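PDB 5KZT: Peptide/nickel transport system substrate-binding protein from Listeria monocytogenes serotype 1/2a, which binds peptides and probably delivers them to a membrane transporter for uptake into the cell. Local coordinates for residues 154-159 against 429-434; 85-90 against 188-193; 204-209 against 227-232; 103-108 against 125-130. All coordinates share one frame; numbering follows the deposited sequence.

Contact 1: 154-159 against 429-434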
loop_
_atom_site.group_PDB
_atom_site.type_symbol
_atom_site.label_atom_id
_atom_site.label_comp_id
_atom_site.label_asym_id
_atom_site.label_seq_id
_atom_site.Cartn_x
_atom_site.Cartn_y
_atom_site.Cartn_z
ATOM N N THR A 154 -2.140 -13.795 17.117
ATOM C CA THR A 154 -1.880 -13.143 15.844
ATOM C C THR A 154 -0.361 -13.087 15.669
ATOM O O THR A 154 0.328 -12.241 16.267
ATOM C CB THR A 154 -2.512 -11.731 15.830
ATOM O OG1 THR A 154 -3.932 -11.831 16.039
ATOM C CG2 THR A 154 -2.253 -11.011 14.526
ATOM N N ALA A 155 0.156 -13.991 14.846
ATOM C CA ALA A 155 1.605 -14.125 14.661
ATOM C C ALA A 155 2.290 -12.844 14.166
ATOM O O ALA A 155 3.445 -12.627 14.471
ATOM C CB ALA A 155 1.910 -15.244 13.701
ATOM N N TYR A 156 1.579 -12.015 13.405
ATOM C CA TYR A 156 2.149 -10.800 12.788
ATOM C C TYR A 156 1.755 -9.536 13.558
ATOM O O TYR A 156 1.858 -8.409 13.027
ATOM C CB TYR A 156 1.707 -10.669 11.307
ATOM C CG TYR A 156 0.228 -10.932 11.055
ATOM C CD1 TYR A 156 -0.722 -9.952 11.279
ATOM C CD2 TYR A 156 -0.204 -12.172 10.600
ATOM C CE1 TYR A 156 -2.070 -10.199 11.057
ATOM C CE2 TYR A 156 -1.544 -12.434 10.382
ATOM C CZ TYR A 156 -2.465 -11.449 10.588
ATOM O OH TYR A 156 -3.791 -11.714 10.386
ATOM N N ILE A 157 1.307 -9.698 14.804
ATOM C CA ILE A 157 0.853 -8.553 15.585
ATOM C C ILE A 157 1.896 -7.432 15.689
ATOM O O ILE A 157 1.542 -6.263 15.646
ATOM C CB ILE A 157 0.339 -8.970 16.981
ATOM C CG1 ILE A 157 -0.382 -7.802 17.664
ATOM C CG2 ILE A 157 1.460 -9.503 17.858
ATOM C CD1 ILE A 157 -1.645 -7.345 16.975
ATOM N N ASN A 158 3.167 -7.781 15.817
ATOM C CA ASN A 158 4.205 -6.749 15.897
ATOM C C ASN A 158 4.350 -5.956 14.578
ATOM O O ASN A 158 4.747 -4.780 14.598
ATOM C CB ASN A 158 5.534 -7.350 16.315
ATOM C CG ASN A 158 5.519 -7.882 17.733
ATOM O OD1 ASN A 158 4.542 -7.713 18.487
ATOM N ND2 ASN A 158 6.600 -8.545 18.108
ATOM N N SER A 159 4.033 -6.589 13.448
ATOM C CA SER A 159 3.993 -5.882 12.147
ATOM C C SER A 159 2.832 -4.879 12.093
ATOM O O SER A 159 2.961 -3.773 11.547
ATOM C CB SER A 159 3.901 -6.869 10.983
ATOM O OG SER A 159 5.002 -7.765 10.938
ATOM N N TYR A 429 2.104 -6.720 5.919
ATOM C CA TYR A 429 2.732 -7.694 6.795
ATOM C C TYR A 429 2.920 -8.977 5.990
ATOM O O TYR A 429 2.340 -9.107 4.913
ATOM C CB TYR A 429 1.877 -7.956 8.041
ATOM C CG TYR A 429 0.448 -8.361 7.750
ATOM C CD1 TYR A 429 -0.555 -7.402 7.577
ATOM C CD2 TYR A 429 0.087 -9.707 7.725
ATOM C CE1 TYR A 429 -1.875 -7.772 7.328
ATOM C CE2 TYR A 429 -1.218 -10.086 7.490
ATOM C CZ TYR A 429 -2.194 -9.120 7.276
ATOM O OH TYR A 429 -3.472 -9.552 7.042
ATOM N N GLN A 430 3.680 -9.918 6.537
ATOM C CA GLN A 430 4.153 -11.068 5.775
ATOM C C GLN A 430 3.272 -12.310 5.943
ATOM O O GLN A 430 3.592 -13.225 6.678
ATOM C CB GLN A 430 5.629 -11.351 6.102
ATOM C CG GLN A 430 6.302 -12.213 5.048
ATOM C CD GLN A 430 7.713 -12.594 5.420
ATOM O OE1 GLN A 430 8.473 -11.758 5.938
ATOM N NE2 GLN A 430 8.090 -13.881 5.160
ATOM N N ASP A 431 2.158 -12.308 5.231
ATOM C CA ASP A 431 1.181 -13.391 5.265
ATOM C C ASP A 431 0.277 -13.159 4.049
ATOM O O ASP A 431 0.076 -12.006 3.659
ATOM C CB ASP A 431 0.378 -13.304 6.576
ATOM C CG ASP A 431 -0.655 -14.412 6.725
ATOM O OD1 ASP A 431 -0.315 -15.477 7.270
ATOM O OD2 ASP A 431 -1.809 -14.227 6.305
ATOM N N PRO A 432 -0.270 -14.233 3.428
ATOM C CA PRO A 432 -1.117 -14.026 2.252
ATOM C C PRO A 432 -2.366 -13.162 2.473
ATOM O O PRO A 432 -2.845 -12.523 1.536
ATOM C CB PRO A 432 -1.533 -15.452 1.869
ATOM C CG PRO A 432 -0.461 -16.321 2.416
ATOM C CD PRO A 432 -0.091 -15.674 3.714
ATOM N N SER A 433 -2.870 -13.145 3.704
ATOM C CA SER A 433 -4.067 -12.380 4.050
ATOM C C SER A 433 -3.965 -10.890 3.766
ATOM O O SER A 433 -4.985 -10.260 3.483
ATOM C CB SER A 433 -4.467 -12.612 5.514
ATOM O OG SER A 433 -3.480 -12.130 6.416
ATOM N N THR A 434 -2.766 -10.310 3.826
ATOM C CA THR A 434 -2.624 -8.903 3.459
ATOM C C THR A 434 -3.179 -8.622 2.047
ATOM O O THR A 434 -3.788 -7.576 1.818
ATOM C CB THR A 434 -1.185 -8.365 3.627
ATOM O OG1 THR A 434 -1.194 -6.931 3.465
ATOM C CG2 THR A 434 -0.196 -9.010 2.646
HETATM O O HOH W 1 5.038 -9.701 9.087
#
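Y156 and Y429 stack face to face in a buried contact between the lead-in to helix 157-161 and the loop that runs into helix 433-436, two parts of the chain 270 residues apart. The ring centroids are 4.1 Å apart and the planes meet at 19°. Y429 CE2 sits over the centre of the Y156 ring, 3.5 Å above its plane, so the rings overlap with an offset. Each ring is also covered behind: T154 CG2 lies over the far face of Y156 and T434 CB over the far face of Y429, both toward the rim. Both tyrosines hold CG in the slot flanked by their own N and C atoms (chi1 45° for Y156), which turns the ring across to its partner. Beside the stack, S159 CB packs on Y429 CB at 3.7 Å, and a water joins S159 OG, at 2.7 Å, to Q430 N, at 2.9 Å from the water.

At the phenol end of Y429, OH is 2.7 Å from S433 OG, which lies at the ring edge, in plane. S433 OG and S433 N both donate to D431 OD2, at 2.7 and 3.0 Å, and they come from opposite faces of the carboxylate. The bond from S433 N is a capping bond, made in the turn that leads into the helix. R473 of helix 471-487 forms a salt bridge to the same oxygen, which probably stabilises its negative charge. Such a stack, joining distant chain parts, is consistent with the lobe-to-lobe contacts of a closed, peptide-loaded substrate-binding protein.

Contact 2: 85-90 against 188-193; sequences KWSNGD and MLFNGP
The type I beta turn W86-G89 docks through S87 on the extended chain around F190, the two backbones running roughly antiparallel (158° between their directions). F190 N donates to S87 OG at 3.0 Å along a fairly straight path (161°). In return S87 N reaches F190 O at 2.8 Å, a weak bond because it is strongly bent. A chi1 of 53° folds the S87 hydroxyl back over its own main chain and aims it at the F190 amide. A water donates to both K85 O and F190 O.

An Asx turn overlaps the end of the beta turn: N88 OD1 accepts from D90 N at 3.1 Å. The contact ties the approach to helix 94-105 to the lead-in of strand 194-197, at the edge of the four-stranded mixed sheet.

N191 CB makes a CH-pi contact over the face of the W86 six-membered ring, 4.1 Å from its centroid. L189 O approaches the edge of the same indole, W86 CZ3 lying 3.8 Å from it. D96 accepts from W86 NE1, and N191 OD1 is held by E47 N. L189 packs beside the indole, its CB near W86 CE3, and spreads its methyls, CD2 meeting S87 OG at 3.4 Å and CD1 meeting N88 ND2 at 3.7 Å.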
loop_
_atom_site.group_PDB
_atom_site.type_symbol
_atom_site.label_atom_id
_atom_site.label_comp_id
_atom_site.label_asym_id
_atom_site.label_seq_id
_atom_site.Cartn_x
_atom_site.Cartn_y
_atom_site.Cartn_z
ATOM N N LYS A 85 8.307 12.337 23.151
ATOM C CA LYS A 85 7.595 13.592 23.102
ATOM C C LYS A 85 6.981 13.847 21.731
ATOM O O LYS A 85 7.483 13.380 20.700
ATOM C CB LYS A 85 8.546 14.723 23.439
ATOM C CG LYS A 85 8.817 14.853 24.918
ATOM C CD LYS A 85 9.706 16.048 25.222
ATOM C CE LYS A 85 10.296 15.953 26.622
ATOM N NZ LYS A 85 9.305 15.511 27.652
ATOM N N TRP A 86 5.871 14.569 21.745
ATOM C CA TRP A 86 5.320 15.187 20.543
ATOM C C TRP A 86 6.113 16.443 20.204
ATOM O O TRP A 86 6.785 17.020 21.075
ATOM C CB TRP A 86 3.855 15.540 20.760
ATOM C CG TRP A 86 2.973 14.337 20.857
ATOM C CD1 TRP A 86 2.403 13.819 21.981
ATOM C CD2 TRP A 86 2.573 13.492 19.773
ATOM N NE1 TRP A 86 1.676 12.693 21.668
ATOM C CE2 TRP A 86 1.735 12.491 20.311
ATOM C CE3 TRP A 86 2.816 13.507 18.383
ATOM C CZ2 TRP A 86 1.157 11.487 19.514
ATOM C CZ3 TRP A 86 2.245 12.511 17.591
ATOM C CH2 TRP A 86 1.430 11.509 18.165
ATOM N N SER A 87 6.026 16.868 18.940
ATOM C CA SER A 87 6.786 18.022 18.450
ATOM C C SER A 87 6.367 19.370 19.068
ATOM O O SER A 87 7.063 20.369 18.883
ATOM C CB SER A 87 6.712 18.088 16.925
ATOM O OG SER A 87 5.369 18.051 16.473
ATOM N N ASN A 88 5.238 19.397 19.787
ATOM C CA ASN A 88 4.842 20.540 20.628
ATOM C C ASN A 88 5.275 20.385 22.099
ATOM O O ASN A 88 4.832 21.149 22.965
ATOM C CB ASN A 88 3.317 20.788 20.522
ATOM C CG ASN A 88 2.462 19.687 21.169
ATOM O OD1 ASN A 88 2.960 18.646 21.589
ATOM N ND2 ASN A 88 1.156 19.938 21.257
ATOM N N GLY A 89 6.112 19.394 22.406
ATOM C CA GLY A 89 6.539 19.159 23.781
ATOM C C GLY A 89 5.647 18.286 24.661
ATOM O O GLY A 89 6.121 17.822 25.696
ATOM N N ASP A 90 4.383 18.041 24.286
ATOM C CA ASP A 90 3.510 17.137 25.074
ATOM C C ASP A 90 4.156 15.745 25.131
ATOM O O ASP A 90 4.681 15.278 24.118
ATOM C CB ASP A 90 2.120 16.956 24.431
ATOM C CG ASP A 90 1.241 18.222 24.466
ATOM O OD1 ASP A 90 1.629 19.261 25.028
ATOM O OD2 ASP A 90 0.121 18.154 23.897
ATOM N N MET A 188 -0.300 18.946 11.419
ATOM C CA MET A 188 0.182 17.664 11.887
ATOM C C MET A 188 1.089 17.865 13.098
ATOM O O MET A 188 1.728 18.916 13.234
ATOM C CB MET A 188 1.005 16.982 10.787
ATOM C CG MET A 188 0.279 16.752 9.474
ATOM S SD MET A 188 1.389 16.209 8.155
ATOM C CE MET A 188 1.777 14.583 8.813
ATOM N N LEU A 189 1.123 16.859 13.970
ATOM C CA LEU A 189 2.124 16.726 15.040
ATOM C C LEU A 189 2.994 15.490 14.825
ATOM O O LEU A 189 2.530 14.464 14.333
ATOM C CB LEU A 189 1.477 16.595 16.423
ATOM C CG LEU A 189 1.123 17.788 17.300
ATOM C CD1 LEU A 189 0.770 17.282 18.699
ATOM C CD2 LEU A 189 2.224 18.845 17.352
ATOM N N PHE A 190 4.245 15.584 15.254
ATOM C CA PHE A 190 5.270 14.603 14.917
ATOM C C PHE A 190 5.860 13.969 16.174
ATOM O O PHE A 190 6.083 14.646 17.182
ATOM C CB PHE A 190 6.367 15.284 14.080
ATOM C CG PHE A 190 5.816 16.175 13.007
ATOM C CD1 PHE A 190 5.042 15.637 11.967
ATOM C CD2 PHE A 190 5.998 17.561 13.055
ATOM C CE1 PHE A 190 4.502 16.470 10.975
ATOM C CE2 PHE A 190 5.457 18.393 12.078
ATOM C CZ PHE A 190 4.705 17.852 11.042
ATOM N N ASN A 191 6.064 12.654 16.123
ATOM C CA ASN A 191 6.783 11.946 17.182
ATOM C C ASN A 191 7.828 11.004 16.606
ATOM O O ASN A 191 8.320 10.135 17.308
ATOM C CB ASN A 191 5.814 11.194 18.122
ATOM C CG ASN A 191 5.246 9.921 17.509
ATOM O OD1 ASN A 191 4.911 9.888 16.326
ATOM N ND2 ASN A 191 5.117 8.872 18.316
ATOM N N GLY A 192 8.197 11.214 15.344
ATOM C CA GLY A 192 9.143 10.352 14.652
ATOM C C GLY A 192 10.460 11.071 14.406
ATOM O O GLY A 192 10.666 12.168 14.909
ATOM N N PRO A 193 11.372 10.440 13.648
ATOM C CA PRO A 193 12.690 11.047 13.371
ATOM C C PRO A 193 12.681 12.420 12.714
ATOM O O PRO A 193 13.625 13.199 12.919
ATOM C CB PRO A 193 13.373 10.017 12.461
ATOM C CG PRO A 193 12.697 8.724 12.774
ATOM C CD PRO A 193 11.305 9.034 13.218
HETATM O O HOH W 2 8.551 14.951 18.623
#

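Contact 3: 204-209 against 227-232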
loop_
_atom_site.group_PDB
_atom_site.type_symbol
_atom_site.label_atom_id
_atom_site.label_comp_id
_atom_site.label_asym_id
_atom_site.label_seq_id
_atom_site.Cartn_x
_atom_site.Cartn_y
_atom_site.Cartn_z
ATOM N N LYS A 204 3.582 20.321 -4.877
ATOM C CA LYS A 204 4.471 19.332 -5.478
ATOM C C LYS A 204 5.834 19.202 -4.804
ATOM O O LYS A 204 6.727 18.549 -5.350
ATOM C CB LYS A 204 4.652 19.660 -6.954
ATOM C CG LYS A 204 3.342 19.706 -7.717
ATOM C CD LYS A 204 3.566 19.697 -9.216
ATOM C CE LYS A 204 4.343 20.919 -9.681
ATOM N NZ LYS A 204 4.601 20.862 -11.162
ATOM N N LYS A 205 5.982 19.807 -3.621
ATOM C CA LYS A 205 7.195 19.738 -2.832
ATOM C C LYS A 205 6.840 19.583 -1.366
ATOM O O LYS A 205 5.770 20.009 -0.914
ATOM C CB LYS A 205 8.043 20.997 -3.057
ATOM C CG LYS A 205 8.522 21.076 -4.487
ATOM C CD LYS A 205 9.545 22.159 -4.780
ATOM C CE LYS A 205 9.667 22.320 -6.289
ATOM N NZ LYS A 205 11.073 22.416 -6.703
ATOM N N TRP A 206 7.715 18.917 -0.641
ATOM C CA TRP A 206 7.640 18.866 0.800
ATOM C C TRP A 206 9.008 18.488 1.331
ATOM O O TRP A 206 9.886 18.063 0.565
ATOM C CB TRP A 206 6.566 17.884 1.288
ATOM C CG TRP A 206 6.665 16.492 0.748
ATOM C CD1 TRP A 206 7.345 15.454 1.300
ATOM C CD2 TRP A 206 6.029 15.969 -0.434
ATOM N NE1 TRP A 206 7.191 14.329 0.540
ATOM C CE2 TRP A 206 6.384 14.611 -0.526
ATOM C CE3 TRP A 206 5.190 16.514 -1.408
ATOM C CZ2 TRP A 206 5.936 13.780 -1.561
ATOM C CZ3 TRP A 206 4.736 15.694 -2.437
ATOM C CH2 TRP A 206 5.120 14.338 -2.510
ATOM N N THR A 207 9.169 18.643 2.647
ATOM C CA THR A 207 10.469 18.588 3.300
ATOM C C THR A 207 10.394 17.829 4.619
ATOM O O THR A 207 9.441 17.994 5.372
ATOM C CB THR A 207 10.975 20.012 3.602
ATOM O OG1 THR A 207 10.790 20.820 2.448
ATOM C CG2 THR A 207 12.438 20.024 3.980
ATOM N N TYR A 208 11.406 17.005 4.881
ATOM C CA TYR A 208 11.576 16.366 6.170
ATOM C C TYR A 208 12.714 17.084 6.834
ATOM O O TYR A 208 13.753 17.292 6.199
ATOM C CB TYR A 208 11.935 14.892 6.008
ATOM C CG TYR A 208 10.871 14.052 5.331
ATOM C CD1 TYR A 208 9.728 13.652 6.022
ATOM C CD2 TYR A 208 11.004 13.641 3.999
ATOM C CE1 TYR A 208 8.759 12.888 5.419
ATOM C CE2 TYR A 208 10.027 12.859 3.393
ATOM C CZ TYR A 208 8.915 12.481 4.124
ATOM O OH TYR A 208 7.967 11.716 3.526
ATOM N N VAL A 209 12.541 17.469 8.096
ATOM C CA VAL A 209 13.636 18.077 8.846
ATOM C C VAL A 209 13.828 17.276 10.112
ATOM O O VAL A 209 12.852 16.878 10.745
ATOM C CB VAL A 209 13.382 19.567 9.168
ATOM C CG1 VAL A 209 14.592 20.166 9.860
ATOM C CG2 VAL A 209 13.129 20.353 7.885
ATOM N N VAL A 227 11.875 16.693 -1.011
ATOM C CA VAL A 227 11.136 15.858 -1.957
ATOM C C VAL A 227 10.397 16.730 -2.951
ATOM O O VAL A 227 9.777 17.726 -2.560
ATOM C CB VAL A 227 10.109 14.949 -1.242
ATOM C CG1 VAL A 227 9.494 13.981 -2.236
ATOM C CG2 VAL A 227 10.781 14.207 -0.099
ATOM N N GLN A 228 10.467 16.353 -4.228
ATOM C CA GLN A 228 9.687 17.011 -5.286
ATOM C C GLN A 228 8.997 15.970 -6.151
ATOM O O GLN A 228 9.513 14.876 -6.386
ATOM C CB GLN A 228 10.553 17.945 -6.117
ATOM C CG GLN A 228 11.695 17.271 -6.829
ATOM C CD GLN A 228 12.553 18.250 -7.594
ATOM O OE1 GLN A 228 12.098 18.872 -8.554
ATOM N NE2 GLN A 228 13.805 18.375 -7.192
ATOM N N VAL A 229 7.815 16.319 -6.628
ATOM C CA VAL A 229 7.079 15.465 -7.535
ATOM C C VAL A 229 7.652 15.529 -8.948
ATOM O O VAL A 229 7.811 16.607 -9.513
ATOM C CB VAL A 229 5.585 15.818 -7.529
ATOM C CG1 VAL A 229 4.831 14.990 -8.560
ATOM C CG2 VAL A 229 5.030 15.582 -6.134
ATOM N N VAL A 230 7.984 14.367 -9.499
ATOM C CA VAL A 230 8.499 14.240 -10.879
ATOM C C VAL A 230 7.768 13.056 -11.484
ATOM O O VAL A 230 7.724 12.003 -10.879
ATOM C CB VAL A 230 10.019 13.954 -10.935
ATOM C CG1 VAL A 230 10.480 13.834 -12.393
ATOM C CG2 VAL A 230 10.810 15.056 -10.228
ATOM N N GLN A 231 7.199 13.234 -12.666
ATOM C CA GLN A 231 6.308 12.230 -13.246
ATOM C C GLN A 231 6.738 11.754 -14.619
ATOM O O GLN A 231 5.928 11.176 -15.365
ATOM C CB GLN A 231 4.915 12.817 -13.317
ATOM C CG GLN A 231 4.402 13.216 -11.948
ATOM C CD GLN A 231 2.942 13.551 -11.988
ATOM O OE1 GLN A 231 2.546 14.484 -12.683
ATOM N NE2 GLN A 231 2.122 12.767 -11.280
ATOM N N ASP A 232 7.988 12.033 -14.971
ATOM C CA ASP A 232 8.572 11.489 -16.172
ATOM C C ASP A 232 10.082 11.333 -15.976
ATOM O O ASP A 232 10.743 12.178 -15.363
ATOM C CB ASP A 232 8.211 12.334 -17.395
ATOM C CG ASP A 232 9.082 13.550 -17.553
ATOM O OD1 ASP A 232 8.763 14.566 -16.913
ATOM O OD2 ASP A 232 10.085 13.483 -18.312
#
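V227 lies over the face of the W206 indole: its CB is 3.8 Å from the centroid of the five-membered ring, a CH-pi contact, and its CG1 is 3.6 Å from W206 CE2. V229 extends the apolar patch, its CG2 reaching W206 CZ3 at 3.7 Å from an oblique direction. V227 CG2 also meets Y208 CE2 at 3.8 Å, so the valine is in touch with both aromatic side chains. With chi1 at 54°, W206 CG stands close to both arms of its main chain, and this swings the indole across toward the neighbouring strand.

The backbones set these side chains. W206 and V227 are an antiparallel hydrogen-bonded pair: W206 N donates to V227 O at 3.1 Å and V227 N to W206 O at 2.9 Å. V229 N continues the pairing to K204 O at 2.8 Å. Between these bonds, K205 and Q228 form a non-hydrogen-bonded pair whose side chains lie alongside each other on the opposite face from W206 and V227.

Further out, strands 205-210 and 224-229 are the central two of a four-stranded mixed sheet. Strand 194-197 lies beyond the first, with L196 touching both W206 and Y208, and strand 16-21 bonds to Q228 on the far side. Helix 36-45 packs on Y208. W206 and V227 are thus buried together on one face, where the contact is apolar and CH-pi in character, while K205 and Q228 on the other are more exposed.

Contact 4: 103-108 against 125-130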
loop_
_atom_site.group_PDB
_atom_site.type_symbol
_atom_site.label_atom_id
_atom_site.label_comp_id
_atom_site.label_asym_id
_atom_site.label_seq_id
_atom_site.Cartn_x
_atom_site.Cartn_y
_atom_site.Cartn_z
ATOM N N ARG A 103 -10.120 5.803 17.388
ATOM C CA ARG A 103 -10.375 6.605 16.186
ATOM C C ARG A 103 -10.437 5.737 14.935
ATOM O O ARG A 103 -11.306 5.944 14.092
ATOM C CB ARG A 103 -9.306 7.701 15.989
ATOM C CG ARG A 103 -9.540 8.649 14.821
ATOM C CD ARG A 103 -8.673 9.892 14.959
ATOM N NE ARG A 103 -8.912 10.870 13.892
ATOM C CZ ARG A 103 -8.140 11.038 12.810
ATOM N NH1 ARG A 103 -7.044 10.303 12.604
ATOM N NH2 ARG A 103 -8.462 11.961 11.916
ATOM N N ALA A 104 -9.497 4.798 14.812
ATOM C CA ALA A 104 -9.424 3.909 13.655
ATOM C C ALA A 104 -10.639 3.014 13.486
ATOM O O ALA A 104 -11.036 2.767 12.348
ATOM C CB ALA A 104 -8.160 3.051 13.691
ATOM N N VAL A 105 -11.213 2.518 14.583
ATOM C CA VAL A 105 -12.384 1.628 14.491
ATOM C C VAL A 105 -13.723 2.374 14.500
ATOM O O VAL A 105 -14.761 1.827 14.118
ATOM C CB VAL A 105 -12.394 0.518 15.572
ATOM C CG1 VAL A 105 -11.242 -0.448 15.347
ATOM C CG2 VAL A 105 -12.328 1.080 16.995
ATOM N N ASP A 106 -13.686 3.623 14.917
ATOM C CA ASP A 106 -14.897 4.428 15.011
ATOM C C ASP A 106 -15.550 4.549 13.628
ATOM O O ASP A 106 -14.929 5.058 12.687
ATOM C CB ASP A 106 -14.549 5.811 15.579
ATOM C CG ASP A 106 -15.758 6.598 16.008
ATOM O OD1 ASP A 106 -16.868 6.378 15.454
ATOM O OD2 ASP A 106 -15.583 7.471 16.900
ATOM N N PRO A 107 -16.810 4.094 13.488
ATOM C CA PRO A 107 -17.470 4.273 12.185
ATOM C C PRO A 107 -17.490 5.700 11.627
ATOM O O PRO A 107 -17.362 5.895 10.407
ATOM C CB PRO A 107 -18.884 3.760 12.436
ATOM C CG PRO A 107 -18.709 2.749 13.508
ATOM C CD PRO A 107 -17.645 3.306 14.412
ATOM N N ASN A 108 -17.636 6.686 12.507
ATOM C CA ASN A 108 -17.559 8.110 12.112
ATOM C C ASN A 108 -16.300 8.437 11.282
ATOM O O ASN A 108 -16.336 9.236 10.351
ATOM C CB ASN A 108 -17.620 8.971 13.396
ATOM C CG ASN A 108 -18.164 10.364 13.173
ATOM O OD1 ASN A 108 -17.550 11.344 13.599
ATOM N ND2 ASN A 108 -19.322 10.468 12.561
ATOM N N ASP A 125 -16.552 -5.914 15.843
ATOM C CA ASP A 125 -17.858 -5.470 16.336
ATOM C C ASP A 125 -18.024 -3.956 16.329
ATOM O O ASP A 125 -19.099 -3.438 16.017
ATOM C CB ASP A 125 -18.078 -5.993 17.761
ATOM C CG ASP A 125 -18.389 -7.472 17.805
ATOM O OD1 ASP A 125 -18.618 -8.086 16.734
ATOM O OD2 ASP A 125 -18.418 -8.027 18.937
ATOM N N ILE A 126 -16.960 -3.239 16.661
ATOM C CA ILE A 126 -17.025 -1.787 16.705
ATOM C C ILE A 126 -17.155 -1.183 15.291
ATOM O O ILE A 126 -17.950 -0.255 15.072
ATOM C CB ILE A 126 -15.805 -1.223 17.438
ATOM C CG1 ILE A 126 -15.866 -1.630 18.915
ATOM C CG2 ILE A 126 -15.741 0.289 17.305
ATOM C CD1 ILE A 126 -14.538 -1.539 19.627
ATOM N N VAL A 127 -16.388 -1.719 14.343
ATOM C CA VAL A 127 -16.456 -1.280 12.945
ATOM C C VAL A 127 -17.873 -1.455 12.392
ATOM O O VAL A 127 -18.392 -0.560 11.689
ATOM C CB VAL A 127 -15.391 -1.995 12.081
ATOM C CG1 VAL A 127 -15.626 -1.795 10.586
ATOM C CG2 VAL A 127 -14.034 -1.452 12.450
ATOM N N ALA A 128 -18.502 -2.572 12.759
ATOM C CA ALA A 128 -19.885 -2.867 12.376
ATOM C C ALA A 128 -20.952 -2.113 13.191
ATOM O O ALA A 128 -22.136 -2.291 12.937
ATOM C CB ALA A 128 -20.138 -4.373 12.441
ATOM N N GLY A 129 -20.559 -1.272 14.155
ATOM C CA GLY A 129 -21.512 -0.522 14.980
ATOM C C GLY A 129 -22.254 -1.341 16.023
ATOM O O GLY A 129 -23.280 -0.889 16.534
ATOM N N LYS A 130 -21.727 -2.520 16.358
ATOM C CA LYS A 130 -22.331 -3.446 17.362
ATOM C C LYS A 130 -21.852 -3.178 18.804
ATOM O O LYS A 130 -22.455 -3.646 19.772
ATOM C CB LYS A 130 -21.981 -4.910 17.033
ATOM C CG LYS A 130 -23.077 -5.730 16.402
ATOM C CD LYS A 130 -23.249 -5.395 14.940
ATOM C CE LYS A 130 -24.281 -6.320 14.306
ATOM N NZ LYS A 130 -24.043 -6.463 12.838
#
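The flat groups met across this contact are peptide units: P107 CG comes to 3.5 Å from I126 O and 3.8 Å from V127 O. A flat side-chain group within 103-108, the D106 carboxylate, is met by N108 N from above its plane, 44° out of it, the donor lying 3.1 Å from D106 OD1. This closes an Asx turn directly after helix 94-105, spanning P107.

The apolar contact centres on V105 and I126, whose side chains approach at a slant, V105 CG2 meeting I126 CG2 at 3.5 Å. I126 turns CG2 to the side opposite its own amide nitrogen, which directs that methyl at V105, while CG1 lies anti to the carbonyl carbon. V127 adds a second touch at about a right angle, its CG2 lying 4.0 Å from V105 CB. F117 packs on V105 from a loop, and S114 touches V127.

The carbonyl that faces P107 also serves its own helix end: I126 O accepts from G129 N at 2.9 Å, while K130 N reaches back to D125 O at 2.8 Å. With G129 at positive phi (73°), these two bonds define a Schellman motif. The contact therefore joins two helix C-terminal ends, that of helix 94-105 leaving through an Asx turn and proline, and that of helix 123-127 closing in the Schellman motif.

Contact 4 is nested within the loop closed by contact 2, and contact 3 within the loop closed by contact 1, while the segments of contacts 1 and 2 alternate. Contacts 2 and 3 approach most closely, nearest atoms about 4 Å apart without touching: contact 3 pairs the two central strands of the mixed sheet, while contact 2 leads into its edge strand 194-197. Helix 94-105 runs from the loop of contact 2 to contact 4. Contacts 3 and 4 have centres 35 Å apart; contacts 1 and 3 lie on opposite sides of the chain's centre. Contact 1, reaching 429-434, probably bridges the two lobes of the binding protein; contacts 2 to 4 lie within the earlier part of the chain.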